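PDB 2W47: lipolytic enzyme, g-d-s-l from Clostridium thermocellum, which is represented here by its family 6 carbohydrate-binding module, a beta-sandwich domain that holds a glycan and a calcium ion. Local coordinates for residues A[5-10]-A[126-131]; A[11-16]-A[43-48]; A[73-78]-A[106-111]. All blocks are in the same frame, centred on the assembly; numbering follows the deposited sequence. Where two conformers were deposited one is given.

Contact 1 of 3, residues A[5-10]-A[126-131]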
ATOM      1  N   VAL A   5       1.570   9.432  -9.622  1.00 14.48           N
ATOM      2  CA  VAL A   5       0.301   8.817  -9.971  1.00 13.27           C
ATOM      3  C   VAL A   5      -0.282   8.199  -8.708  1.00 12.09           C
ATOM      4  O   VAL A   5       0.397   7.457  -7.990  1.00 11.96           O
ATOM      5  CB  VAL A   5       0.468   7.763 -11.077  1.00 13.23           C
ATOM      6  CG1 VAL A   5      -0.870   7.130 -11.424  1.00 12.68           C
ATOM      7  CG2 VAL A   5       1.081   8.399 -12.332  1.00 14.19           C
ATOM      8  N   ILE A   6      -1.527   8.552  -8.421  1.00 11.41           N
ATOM      9  CA  ILE A   6      -2.214   7.995  -7.268  0.50 11.46           C
ATOM     10  C   ILE A   6      -3.122   6.853  -7.708  1.00 11.20           C
ATOM     11  O   ILE A   6      -3.964   7.006  -8.598  1.00 12.26           O
ATOM     12  CB  ILE A   6      -2.985   9.073  -6.469  0.50 11.56           C
ATOM     13  CG1 ILE A   6      -1.995  10.010  -5.759  0.50 11.79           C
ATOM     14  CG2 ILE A   6      -3.933   8.421  -5.467  0.50 12.10           C
ATOM     15  CD1 ILE A   6      -2.637  11.136  -4.961  0.50 11.98           C
ATOM     16  N   TYR A   7      -2.902   5.697  -7.091  1.00 10.07           N
ATOM     17  CA  TYR A   7      -3.704   4.505  -7.319  1.00  9.37           C
ATOM     18  C   TYR A   7      -4.684   4.420  -6.163  1.00  9.02           C
ATOM     19  O   TYR A   7      -4.307   4.081  -5.036  1.00  9.25           O
ATOM     20  CB  TYR A   7      -2.798   3.270  -7.420  1.00  9.49           C
ATOM     21  CG  TYR A   7      -1.978   3.310  -8.680  1.00  9.06           C
ATOM     22  CD1 TYR A   7      -2.452   2.739  -9.861  1.00 10.07           C
ATOM     23  CD2 TYR A   7      -0.758   3.983  -8.718  1.00  9.41           C
ATOM     24  CE1 TYR A   7      -1.715   2.808 -11.036  1.00  9.91           C
ATOM     25  CE2 TYR A   7      -0.016   4.058  -9.888  1.00  9.74           C
ATOM     26  CZ  TYR A   7      -0.501   3.475 -11.041  1.00  9.66           C
ATOM     27  OH  TYR A   7       0.217   3.542 -12.215  1.00 11.16           O
ATOM     28  N   GLN A   8      -5.937   4.782  -6.430  1.00  9.65           N
ATOM     29  CA  GLN A   8      -6.926   4.877  -5.367  1.00  9.81           C
ATOM     30  C   GLN A   8      -7.420   3.511  -4.900  1.00  9.58           C
ATOM     31  O   GLN A   8      -7.331   2.524  -5.623  1.00  9.48           O
ATOM     32  CB  GLN A   8      -8.118   5.758  -5.785  1.00 10.55           C
ATOM     33  CG  GLN A   8      -7.930   7.253  -5.472  1.00 11.41           C
ATOM     34  CD  GLN A   8      -7.940   7.529  -3.983  1.00 13.74           C
ATOM     35  OE1 GLN A   8      -8.343   6.673  -3.191  1.00 15.02           O
ATOM     36  NE2 GLN A   8      -7.500   8.725  -3.590  1.00 14.77           N
ATOM     37  N   ALA A   9      -7.951   3.476  -3.683  1.00  9.59           N
ATOM     38  CA  ALA A   9      -8.457   2.240  -3.080  1.00  9.51           C
ATOM     39  C   ALA A   9      -9.423   1.497  -4.006  1.00  9.97           C
ATOM     40  O   ALA A   9      -9.327   0.270  -4.163  1.00  9.34           O
ATOM     41  CB  ALA A   9      -9.133   2.546  -1.738  1.00  9.61           C
ATOM     42  N   GLU A  10     -10.336   2.241  -4.631  1.00 10.58           N
ATOM     43  CA  GLU A  10     -11.394   1.630  -5.446  1.00 12.09           C
ATOM     44  C   GLU A  10     -10.847   0.922  -6.691  1.00 11.63           C
ATOM     45  O   GLU A  10     -11.544   0.110  -7.309  1.00 12.12           O
ATOM     46  CB  GLU A  10     -12.465   2.674  -5.844  1.00 11.97           C
ATOM     47  CG  GLU A  10     -11.970   3.695  -6.893  1.00 13.80           C
ATOM     48  CD  GLU A  10     -12.777   4.989  -7.030  1.00 15.83           C
ATOM     49  OE1 GLU A  10     -12.189   5.973  -7.530  1.00 21.49           O
ATOM     50  OE2 GLU A  10     -13.967   5.050  -6.657  1.00 18.32           O
ATOM     51  N   LEU A 126      -2.159   4.121  -2.983  1.00  8.52           N
ATOM     52  CA  LEU A 126      -0.753   3.927  -3.269  1.00  9.21           C
ATOM     53  C   LEU A 126      -0.346   5.033  -4.228  1.00  9.56           C
ATOM     54  O   LEU A 126      -0.976   5.221  -5.263  1.00  9.54           O
ATOM     55  CB  LEU A 126      -0.527   2.557  -3.913  1.00  8.98           C
ATOM     56  CG  LEU A 126       0.853   2.282  -4.516  1.00 10.48           C
ATOM     57  CD1 LEU A 126       1.934   2.212  -3.448  1.00 12.76           C
ATOM     58  CD2 LEU A 126       0.828   1.006  -5.343  1.00 10.92           C
ATOM     59  N   LYS A 127       0.702   5.763  -3.871  1.00  9.47           N
ATOM     60  CA  LYS A 127       1.244   6.840  -4.690  1.00 10.26           C
ATOM     61  C   LYS A 127       2.565   6.364  -5.271  1.00  9.90           C
ATOM     62  O   LYS A 127       3.420   5.856  -4.546  1.00 10.00           O
ATOM     63  CB  LYS A 127       1.461   8.062  -3.807  1.00 10.81           C
ATOM     64  CG  LYS A 127       2.125   9.260  -4.487  1.00 13.05           C
ATOM     65  CD  LYS A 127       2.345  10.368  -3.456  1.00 17.35           C
ATOM     66  CE  LYS A 127       2.944  11.620  -4.057  1.00 21.01           C
ATOM     67  NZ  LYS A 127       3.039  12.688  -3.025  1.00 23.26           N
ATOM     68  N   VAL A 128       2.732   6.531  -6.582  1.00  9.74           N
ATOM     69  CA  VAL A 128       3.900   6.015  -7.290  1.00 10.09           C
ATOM     70  C   VAL A 128       4.538   7.150  -8.072  1.00 10.64           C
ATOM     71  O   VAL A 128       3.863   7.872  -8.808  1.00 10.56           O
ATOM     72  CB  VAL A 128       3.522   4.837  -8.245  1.00  9.68           C
ATOM     73  CG1 VAL A 128       4.739   4.256  -8.971  1.00 11.17           C
ATOM     74  CG2 VAL A 128       2.806   3.735  -7.464  1.00 10.28           C
ATOM     75  N   PHE A 129       5.846   7.306  -7.902  1.00 11.70           N
ATOM     76  CA  PHE A 129       6.585   8.288  -8.688  1.00 12.60           C
ATOM     77  C   PHE A 129       8.005   7.821  -8.926  1.00 12.87           C
ATOM     78  O   PHE A 129       8.533   6.978  -8.196  1.00 11.63           O
ATOM     79  CB  PHE A 129       6.522   9.703  -8.079  1.00 13.31           C
ATOM     80  CG  PHE A 129       7.012   9.803  -6.660  1.00 14.49           C
ATOM     81  CD1 PHE A 129       6.143   9.620  -5.590  1.00 14.94           C
ATOM     82  CD2 PHE A 129       8.340  10.133  -6.391  1.00 15.08           C
ATOM     83  CE1 PHE A 129       6.596   9.731  -4.274  1.00 17.03           C
ATOM     84  CE2 PHE A 129       8.800  10.239  -5.082  1.00 16.45           C
ATOM     85  CZ  PHE A 129       7.923  10.047  -4.024  1.00 15.75           C
ATOM     86  N   SER A 130       8.615   8.355  -9.977  1.00 13.75           N
ATOM     87  CA  SER A 130       9.969   7.997 -10.342  1.00 14.85           C
ATOM     88  C   SER A 130      10.931   8.470  -9.258  1.00 14.49           C
ATOM     89  O   SER A 130      10.793   9.573  -8.743  1.00 14.74           O
ATOM     90  CB  SER A 130      10.315   8.627 -11.687  1.00 15.28           C
ATOM     91  OG  SER A 130      11.639   8.322 -12.081  1.00 18.76           O
ATOM     92  N   ALA A 131      11.875   7.609  -8.896  1.00 14.50           N
ATOM     93  CA  ALA A 131      12.856   7.938  -7.869  1.00 14.66           C
ATOM     94  C   ALA A 131      14.203   7.374  -8.290  1.00 14.70           C
ATOM     95  O   ALA A 131      14.834   6.592  -7.563  1.00 14.32           O
ATOM     96  CB  ALA A 131      12.412   7.385  -6.511  1.00 14.56           C
TER
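Leu126 meets Tyr7 in an antiparallel hydrogen-bonded pair, its N donating to Tyr7 O at 3.0 Å and its O accepting from Tyr7 N at 2.7 Å. The same Leu126 oxygen lies at the edge of the Tyr7 ring, in the ring plane, while the two CB atoms sit 4.2 Å apart. Lys127 follows in a non-hydrogen-bonded pair with Ile6, both side chains on the opposite face of the sheet, and its CA comes within 3.5 Å of Val5 O, a CA-H...O contact between the regular bonds. At Val128 the pattern repeats: its N reaches Val5 O and its O takes Val5 N, both bonds 2.9 Å long. On the face shared with Leu126, Val128 CG2 approaches Tyr7 CE2 obliquely, at 3.7 Å. It meets a ring that Tyr7 carries beside its own backbone N (chi1 -69°). Asn47 N holds the Tyr7 hydroxyl, and Val46 touches Tyr7, Leu126 and Val128, which places this face against strand 41-48. Beyond Val128 the pairing with strand 5-8 ends. Strand 5-8 thus forms one edge of the four-stranded antiparallel sheet, paired with strand 122-130, bringing together the first and last strands of the chain as in the beta-sandwich of family 6 carbohydrate-binding modules.

Contact 2 of 3, residues A[11-16]-A[43-48]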
ATOM      1  N   ASP A  11      -9.608   1.229  -7.067  1.00 11.08           N
ATOM      2  CA  ASP A  11      -9.020   0.638  -8.273  1.00 11.45           C
ATOM      3  C   ASP A  11      -8.143  -0.580  -7.996  1.00 10.98           C
ATOM      4  O   ASP A  11      -7.624  -1.218  -8.920  1.00 10.96           O
ATOM      5  CB  ASP A  11      -8.292   1.699  -9.081  1.00 12.63           C
ATOM      6  CG  ASP A  11      -9.262   2.691  -9.722  1.00 14.18           C
ATOM      7  OD1 ASP A  11     -10.306   2.256 -10.265  1.00 18.75           O
ATOM      8  OD2 ASP A  11      -9.003   3.900  -9.658  1.00 18.91           O
ATOM      9  N   ALA A  12      -8.004  -0.912  -6.719  1.00 10.39           N
ATOM     10  CA  ALA A  12      -7.270  -2.095  -6.321  1.00 10.44           C
ATOM     11  C   ALA A  12      -8.108  -3.346  -6.514  1.00 10.20           C
ATOM     12  O   ALA A  12      -9.335  -3.292  -6.576  1.00 10.04           O
ATOM     13  CB  ALA A  12      -6.859  -1.981  -4.865  1.00 10.48           C
ATOM     14  N   ILE A  13      -7.416  -4.470  -6.617  1.00  9.82           N
ATOM     15  CA  ILE A  13      -8.011  -5.779  -6.452  1.00 10.27           C
ATOM     16  C   ILE A  13      -7.763  -6.136  -4.998  1.00  9.36           C
ATOM     17  O   ILE A  13      -6.626  -6.047  -4.519  1.00  9.09           O
ATOM     18  CB  ILE A  13      -7.350  -6.793  -7.406  1.00 10.90           C
ATOM     19  CG1 ILE A  13      -7.669  -6.406  -8.855  1.00 13.73           C
ATOM     20  CG2 ILE A  13      -7.777  -8.234  -7.084  1.00 13.15           C
ATOM     21  CD1 ILE A  13      -6.629  -6.863  -9.874  1.00 16.49           C
ATOM     22  N   ILE A  14      -8.824  -6.472  -4.275  1.00  9.15           N
ATOM     23  CA  ILE A  14      -8.686  -6.732  -2.846  1.00  8.91           C
ATOM     24  C   ILE A  14      -9.195  -8.122  -2.494  1.00  8.92           C
ATOM     25  O   ILE A  14     -10.117  -8.649  -3.138  1.00  9.13           O
ATOM     26  CB  ILE A  14      -9.336  -5.618  -1.979  1.00  8.61           C
ATOM     27  CG1 ILE A  14     -10.864  -5.620  -2.110  1.00  9.61           C
ATOM     28  CG2 ILE A  14      -8.726  -4.253  -2.332  1.00  9.72           C
ATOM     29  CD1 ILE A  14     -11.552  -4.511  -1.319  1.00 10.20           C
ATOM     30  N   TYR A  15      -8.593  -8.705  -1.467  1.00  8.41           N
ATOM     31  CA  TYR A  15      -8.932 -10.043  -1.017  1.00  8.56           C
ATOM     32  C   TYR A  15      -8.979 -10.033   0.497  1.00  8.45           C
ATOM     33  O   TYR A  15      -8.037  -9.587   1.144  1.00  7.51           O
ATOM     34  CB  TYR A  15      -7.881 -11.040  -1.494  1.00  9.41           C
ATOM     35  CG  TYR A  15      -7.985 -12.400  -0.842  1.00 11.55           C
ATOM     36  CD1 TYR A  15      -8.977 -13.297  -1.228  1.00 12.53           C
ATOM     37  CD2 TYR A  15      -7.086 -12.790   0.149  1.00 12.46           C
ATOM     38  CE1 TYR A  15      -9.079 -14.552  -0.629  1.00 13.88           C
ATOM     39  CE2 TYR A  15      -7.181 -14.044   0.754  1.00 13.16           C
ATOM     40  CZ  TYR A  15      -8.175 -14.911   0.356  1.00 13.67           C
ATOM     41  OH  TYR A  15      -8.260 -16.150   0.962  1.00 15.86           O
ATOM     42  N   ASN A  16     -10.071 -10.519   1.071  1.00  8.13           N
ATOM     43  CA  ASN A  16     -10.250 -10.481   2.521  1.00  8.48           C
ATOM     44  C   ASN A  16      -9.983  -9.084   3.089  1.00  8.38           C
ATOM     45  O   ASN A  16      -9.242  -8.883   4.062  1.00  8.77           O
ATOM     46  CB  ASN A  16      -9.436 -11.582   3.211  1.00  8.72           C
ATOM     47  CG  ASN A  16     -10.114 -12.925   3.117  1.00 11.24           C
ATOM     48  OD1 ASN A  16     -11.305 -13.001   2.827  1.00 14.88           O
ATOM     49  ND2 ASN A  16      -9.368 -13.987   3.371  1.00 14.39           N
ATOM     50  N   GLU A  43      -3.998  -5.212  -4.146  1.00  8.00           N
ATOM     51  CA  GLU A  43      -3.133  -5.332  -5.306  1.00  8.30           C
ATOM     52  C   GLU A  43      -3.499  -4.282  -6.329  1.00  8.60           C
ATOM     53  O   GLU A  43      -4.673  -4.096  -6.640  1.00  9.25           O
ATOM     54  CB  GLU A  43      -3.289  -6.723  -5.905  1.00  8.74           C
ATOM     55  CG  GLU A  43      -2.432  -6.989  -7.110  1.00  9.57           C
ATOM     56  CD  GLU A  43      -2.529  -8.428  -7.526  1.00 10.41           C
ATOM     57  OE1 GLU A  43      -1.875  -9.277  -6.885  1.00  9.47           O
ATOM     58  OE2 GLU A  43      -3.252  -8.721  -8.512  1.00 12.37           O
ATOM     59  N   TRP A  44      -2.488  -3.605  -6.860  1.00  8.65           N
ATOM     60  CA  TRP A  44      -2.705  -2.667  -7.943  1.00  8.60           C
ATOM     61  C   TRP A  44      -1.879  -3.038  -9.156  1.00  8.81           C
ATOM     62  O   TRP A  44      -0.765  -3.564  -9.038  1.00  8.98           O
ATOM     63  CB  TRP A  44      -2.299  -1.258  -7.526  1.00  8.71           C
ATOM     64  CG  TRP A  44      -3.268  -0.507  -6.679  1.00  8.94           C
ATOM     65  CD1 TRP A  44      -4.382   0.168  -7.097  1.00  9.73           C
ATOM     66  CD2 TRP A  44      -3.163  -0.277  -5.273  1.00  8.42           C
ATOM     67  NE1 TRP A  44      -4.986   0.787  -6.030  1.00  9.65           N
ATOM     68  CE2 TRP A  44      -4.257   0.531  -4.899  1.00  8.79           C
ATOM     69  CE3 TRP A  44      -2.251  -0.683  -4.290  1.00  9.51           C
ATOM     70  CZ2 TRP A  44      -4.464   0.946  -3.593  1.00  9.63           C
ATOM     71  CZ3 TRP A  44      -2.462  -0.271  -2.987  1.00  9.19           C
ATOM     72  CH2 TRP A  44      -3.562   0.534  -2.652  1.00  8.86           C
ATOM     73  N   ASN A  45      -2.440  -2.743 -10.326  1.00  9.20           N
ATOM     74  CA  ASN A  45      -1.709  -2.793 -11.578  1.00 10.09           C
ATOM     75  C   ASN A  45      -1.102  -1.423 -11.845  1.00 10.24           C
ATOM     76  O   ASN A  45      -1.797  -0.469 -12.192  1.00 11.16           O
ATOM     77  CB  ASN A  45      -2.643  -3.225 -12.708  1.00 10.26           C
ATOM     78  CG  ASN A  45      -3.004  -4.684 -12.624  1.00 11.78           C
ATOM     79  OD1 ASN A  45      -2.136  -5.541 -12.482  1.00 11.74           O
ATOM     80  ND2 ASN A  45      -4.299  -4.978 -12.729  1.00 15.45           N
ATOM     81  N   VAL A  46       0.207  -1.334 -11.636  1.00  9.66           N
ATOM     82  CA  VAL A  46       0.917  -0.060 -11.651  1.00 10.16           C
ATOM     83  C   VAL A  46       1.734   0.076 -12.926  1.00 10.47           C
ATOM     84  O   VAL A  46       2.520  -0.805 -13.267  1.00 10.55           O
ATOM     85  CB  VAL A  46       1.816   0.065 -10.395  1.00  9.76           C
ATOM     86  CG1 VAL A  46       2.717   1.308 -10.458  1.00  9.87           C
ATOM     87  CG2 VAL A  46       0.950   0.138  -9.152  1.00  9.95           C
ATOM     88  N   ASN A  47       1.507   1.186 -13.625  1.00 11.33           N
ATOM     89  CA  ASN A  47       2.251   1.489 -14.838  1.00 12.42           C
ATOM     90  C   ASN A  47       3.599   2.126 -14.523  1.00 12.86           C
ATOM     91  O   ASN A  47       3.692   3.003 -13.669  1.00 13.64           O
ATOM     92  CB  ASN A  47       1.432   2.432 -15.722  1.00 12.95           C
ATOM     93  CG  ASN A  47       2.194   2.896 -16.951  1.00 14.18           C
ATOM     94  OD1 ASN A  47       2.547   4.067 -17.074  1.00 17.63           O
ATOM     95  ND2 ASN A  47       2.454   1.975 -17.857  1.00 13.57           N
ATOM     96  N   ALA A  48       4.632   1.672 -15.220  1.00 13.10           N
ATOM     97  CA  ALA A  48       5.928   2.348 -15.199  1.00 13.69           C
ATOM     98  C   ALA A  48       6.230   2.800 -16.627  1.00 14.67           C
ATOM     99  O   ALA A  48       6.379   1.958 -17.519  1.00 14.68           O
ATOM    100  CB  ALA A  48       7.018   1.418 -14.674  1.00 14.07           C
TER
HETATM  101  O   HOH W   1      -5.119  -1.609 -10.168  1.00 16.91           O
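The short edge strand 13-15 joins the five-stranded sheet of the beta-sandwich through Ile13 and Glu43, which pair as antiparallel hydrogen-bonded neighbours. The backbone bonds come first: Ile13 N donates to Glu43 O at 2.8 Å, and Glu43 N returns a bond to Ile13 O at 2.8 Å. The second is the more bent of the two, with 143° at the hydrogen. Glu43 O also lies 3.3 Å from Ala12 CA, in a CA-H...O contact.

Apolar contact is concentrated on Trp44. The Ala12 methyl sits over one face of the indole in a CH-pi contact, CB standing 3.7 Å from the centroid of the five-membered ring and 20° off its normal. Trp44 places its ring beneath the methyl by keeping CG beside its backbone N (chi1 -79°), and NE1 is hydrogen-bonded to Gln8 O, which helps to fix the rotation of the indole. Val123, Leu126 and Phe58 also touch this buried ring.

On the face of the sheet that bears Ile13 and Glu43, these two side chains run side by side and point the same way. Ile13 CD1 reaches to 4.1 Å from Glu43 OE2, and it meets the amide of Asn45 obliquely. The polar ends of both neighbours turn to the adjacent strand, Glu43 OE1 in a salt bridge with Arg111 NE and Asn45 OD1 in a hydrogen bond with Asn107 ND2.

Solvent-mediated bonding takes over where segment 11-16 no longer pairs directly with the strand. A single water there links the two backbones, donating to Asp11 O at 2.8 Å and accepting from Asn45 N at 2.9 Å.

Contact 3 of 3, residues A[73-78]-A[106-111]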
ATOM      1  N   THR A  73       5.052  -7.497  -2.583  1.00  8.22           N
ATOM      2  CA  THR A  73       5.518  -8.204  -3.764  1.00  8.25           C
ATOM      3  C   THR A  73       5.338  -7.357  -5.020  1.00  8.52           C
ATOM      4  O   THR A  73       4.380  -6.592  -5.139  1.00  8.51           O
ATOM      5  CB  THR A  73       4.820  -9.572  -3.949  1.00  8.10           C
ATOM      6  OG1 THR A  73       3.396  -9.397  -3.946  1.00  8.72           O
ATOM      7  CG2 THR A  73       5.203 -10.540  -2.844  1.00  8.66           C
ATOM      8  N   VAL A  74       6.287  -7.492  -5.943  1.00  9.12           N
ATOM      9  CA  VAL A  74       6.187  -6.887  -7.267  1.00 10.34           C
ATOM     10  C   VAL A  74       6.267  -8.035  -8.250  1.00 10.63           C
ATOM     11  O   VAL A  74       7.273  -8.749  -8.313  1.00 10.65           O
ATOM     12  CB  VAL A  74       7.325  -5.873  -7.539  1.00 10.78           C
ATOM     13  CG1 VAL A  74       7.283  -5.374  -8.990  1.00 12.39           C
ATOM     14  CG2 VAL A  74       7.231  -4.712  -6.579  1.00 12.34           C
ATOM     15  N   ASN A  75       5.177  -8.254  -8.981  1.00 11.24           N
ATOM     16  CA  ASN A  75       5.088  -9.374  -9.911  1.00 11.65           C
ATOM     17  C   ASN A  75       5.335 -10.717  -9.196  1.00 11.34           C
ATOM     18  O   ASN A  75       5.875 -11.670  -9.774  1.00 12.51           O
ATOM     19  CB  ASN A  75       6.033  -9.145 -11.104  1.00 11.99           C
ATOM     20  CG  ASN A  75       5.839  -7.773 -11.734  1.00 13.81           C
ATOM     21  OD1 ASN A  75       6.793  -7.006 -11.940  1.00 18.72           O
ATOM     22  ND2 ASN A  75       4.593  -7.441 -12.009  1.00 11.14           N
ATOM     23  N   GLY A  76       4.924 -10.786  -7.929  1.00 11.16           N
ATOM     24  CA  GLY A  76       5.079 -11.997  -7.125  1.00 11.54           C
ATOM     25  C   GLY A  76       6.443 -12.152  -6.472  1.00 11.54           C
ATOM     26  O   GLY A  76       6.658 -13.071  -5.675  1.00 12.90           O
ATOM     27  N   ASN A  77       7.362 -11.254  -6.805  1.00 11.68           N
ATOM     28  CA  ASN A  77       8.682 -11.254  -6.179  1.00 11.68           C
ATOM     29  C   ASN A  77       8.626 -10.485  -4.881  1.00 11.92           C
ATOM     30  O   ASN A  77       8.138  -9.368  -4.855  1.00 11.66           O
ATOM     31  CB  ASN A  77       9.690 -10.620  -7.123  1.00 11.83           C
ATOM     32  CG  ASN A  77       9.784 -11.368  -8.427  1.00 12.77           C
ATOM     33  OD1 ASN A  77       9.165 -10.990  -9.430  1.00 17.53           O
ATOM     34  ND2 ASN A  77      10.479 -12.476  -8.403  1.00 10.77           N
ATOM     35  N   ILE A  78       9.128 -11.084  -3.804  1.00 12.52           N
ATOM     36  CA  ILE A  78       9.109 -10.420  -2.503  1.00 13.60           C
ATOM     37  C   ILE A  78      10.175  -9.332  -2.493  1.00 13.70           C
ATOM     38  O   ILE A  78      11.373  -9.623  -2.601  1.00 14.96           O
ATOM     39  CB  ILE A  78       9.320 -11.419  -1.343  1.00 13.30           C
ATOM     40  CG1 ILE A  78       8.242 -12.503  -1.375  1.00 14.75           C
ATOM     41  CG2 ILE A  78       9.292 -10.685   0.004  1.00 14.62           C
ATOM     42  CD1 ILE A  78       8.513 -13.692  -0.434  1.00 15.12           C
ATOM     43  N   GLY A 106       5.888  -0.737 -18.455  1.00 14.31           N
ATOM     44  CA  GLY A 106       4.575  -1.338 -18.599  1.00 13.45           C
ATOM     45  C   GLY A 106       3.974  -1.636 -17.243  1.00 13.11           C
ATOM     46  O   GLY A 106       4.204  -0.911 -16.276  1.00 12.66           O
ATOM     47  N   ASN A 107       3.196  -2.709 -17.175  1.00 12.21           N
ATOM     48  CA  ASN A 107       2.494  -3.043 -15.952  1.00 11.73           C
ATOM     49  C   ASN A 107       3.355  -3.790 -14.956  1.00 11.48           C
ATOM     50  O   ASN A 107       4.201  -4.610 -15.320  1.00 12.32           O
ATOM     51  CB  ASN A 107       1.251  -3.877 -16.233  1.00 11.92           C
ATOM     52  CG  ASN A 107       0.344  -3.938 -15.039  1.00 11.22           C
ATOM     53  OD1 ASN A 107      -0.136  -2.911 -14.576  1.00 11.93           O
ATOM     54  ND2 ASN A 107       0.117  -5.143 -14.516  1.00 11.46           N
ATOM     55  N   ASN A 108       3.107  -3.478 -13.688  1.00 10.66           N
ATOM     56  CA  ASN A 108       3.726  -4.143 -12.561  1.00 10.26           C
ATOM     57  C   ASN A 108       2.638  -4.465 -11.556  1.00  9.79           C
ATOM     58  O   ASN A 108       1.838  -3.606 -11.205  1.00  9.96           O
ATOM     59  CB  ASN A 108       4.786  -3.249 -11.921  1.00 10.05           C
ATOM     60  CG  ASN A 108       5.915  -2.926 -12.872  1.00 10.71           C
ATOM     61  OD1 ASN A 108       6.954  -3.581 -12.849  1.00 12.14           O
ATOM     62  ND2 ASN A 108       5.705  -1.926 -13.725  1.00 11.89           N
ATOM     63  N   VAL A 109       2.601  -5.713 -11.124  1.00  9.47           N
ATOM     64  CA  VAL A 109       1.574  -6.160 -10.192  1.00  9.08           C
ATOM     65  C   VAL A 109       2.103  -5.965  -8.770  1.00  8.53           C
ATOM     66  O   VAL A 109       3.025  -6.661  -8.357  1.00  8.73           O
ATOM     67  CB  VAL A 109       1.203  -7.639 -10.447  1.00  9.06           C
ATOM     68  CG1 VAL A 109       0.055  -8.049  -9.554  1.00  9.82           C
ATOM     69  CG2 VAL A 109       0.833  -7.879 -11.923  1.00  9.76           C
ATOM     70  N   ILE A 110       1.542  -5.000  -8.048  1.00  8.18           N
ATOM     71  CA  ILE A 110       2.050  -4.653  -6.724  1.00  9.32           C
ATOM     72  C   ILE A 110       1.044  -5.056  -5.649  1.00  8.07           C
ATOM     73  O   ILE A 110      -0.089  -4.590  -5.663  1.00  8.44           O
ATOM     74  CB  ILE A 110       2.403  -3.151  -6.644  1.00  9.13           C
ATOM     75  CG1 ILE A 110       3.400  -2.788  -7.771  1.00 11.15           C
ATOM     76  CG2 ILE A 110       2.949  -2.801  -5.243  1.00 10.49           C
ATOM     77  CD1 ILE A 110       4.096  -1.439  -7.661  1.00 11.94           C
ATOM     78  N   ARG A 111       1.461  -5.953  -4.756  1.00  7.49           N
ATOM     79  CA  ARG A 111       0.582  -6.482  -3.722  1.00  7.24           C
ATOM     80  C   ARG A 111       1.153  -6.256  -2.325  1.00  7.21           C
ATOM     81  O   ARG A 111       2.357  -6.435  -2.089  1.00  7.37           O
ATOM     82  CB  ARG A 111       0.305  -7.981  -3.949  1.00  7.45           C
ATOM     83  CG  ARG A 111      -0.689  -8.584  -2.948  1.00  6.90           C
ATOM     84  CD  ARG A 111      -0.807 -10.080  -3.100  1.00  7.67           C
ATOM     85  NE  ARG A 111      -1.393 -10.452  -4.382  1.00  8.16           N
ATOM     86  CZ  ARG A 111      -1.792 -11.682  -4.677  1.00  9.17           C
ATOM     87  NH1 ARG A 111      -1.677 -12.656  -3.776  1.00  9.65           N
ATOM     88  NH2 ARG A 111      -2.320 -11.928  -5.872  1.00 10.80           N
TER
HETATM   89  O   HOH W   2       2.956  -8.960  -6.696  1.00  9.16           O
HETATM   90  O   HOH W   3       2.275  -9.503  -1.120  1.00 10.08           O
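Thr73 turns OG1 between its backbone N and carbonyl carbon (chi1 54°), which brings the hydroxyl to 3.4 Å from Arg111 CB. Arg111 sends CG anti to its own N (chi1 -176°) and runs alongside Thr73, pointing the same way, until a bend at chi3 (-66°) leads its end away to a salt bridge with Glu43 and a cation-pi contact with Tyr41. Beneath them the backbones form an antiparallel hydrogen-bonded pair, Thr73 N to Arg111 O at 2.9 Å and Arg111 N to Thr73 O at 3.0 Å. Further along, Asn75 N donates to Val109 O at 2.7 Å. On the opposite, buried face Val74 CG2 and Ile110 CG1 make a looser contact at 4.4 Å, and Leu103 touches both residues.

A type I' turn from Val74 to Asn77 then reverses the chain into strand 77-83. Gly76 occupies it at backbone angles that call for glycine. One water sits between this turn and strand 106-114: it bonds to Thr73 OG1 at 2.8 Å, accepts from Gly76 N at 3.0 Å and donates to Val109 O at 2.8 Å.

Val109 O therefore has two donors, Asn75 backbone N and the water, and the threonine hydroxyl shares in holding that water, which implies that the water supplements the direct Asn75 N to Val109 O bond and serves Gly76 N at the turn.

Overall arrangement
The three contacts divide between the two sheets of one sandwich: contact 1 belongs to the four-stranded sheet, contacts 2 and 3 to the five-stranded one. Centres of contacts 2 and 3 are about 10 Å apart, and the neighbouring strands 41-48 and 106-114 join them, for instance through Val46 O and Asn108 N at 2.8 Å. Contact 1 lies about 10 Å from contact 2, centre to centre, and about 14 Å from contact 3. Along the chain it encloses both others, which follow in series. None of the six segments supplies a glycan-pocket or calcium residue; strand 122-130, which contact 1 uses, does begin with pocket residue Asn122.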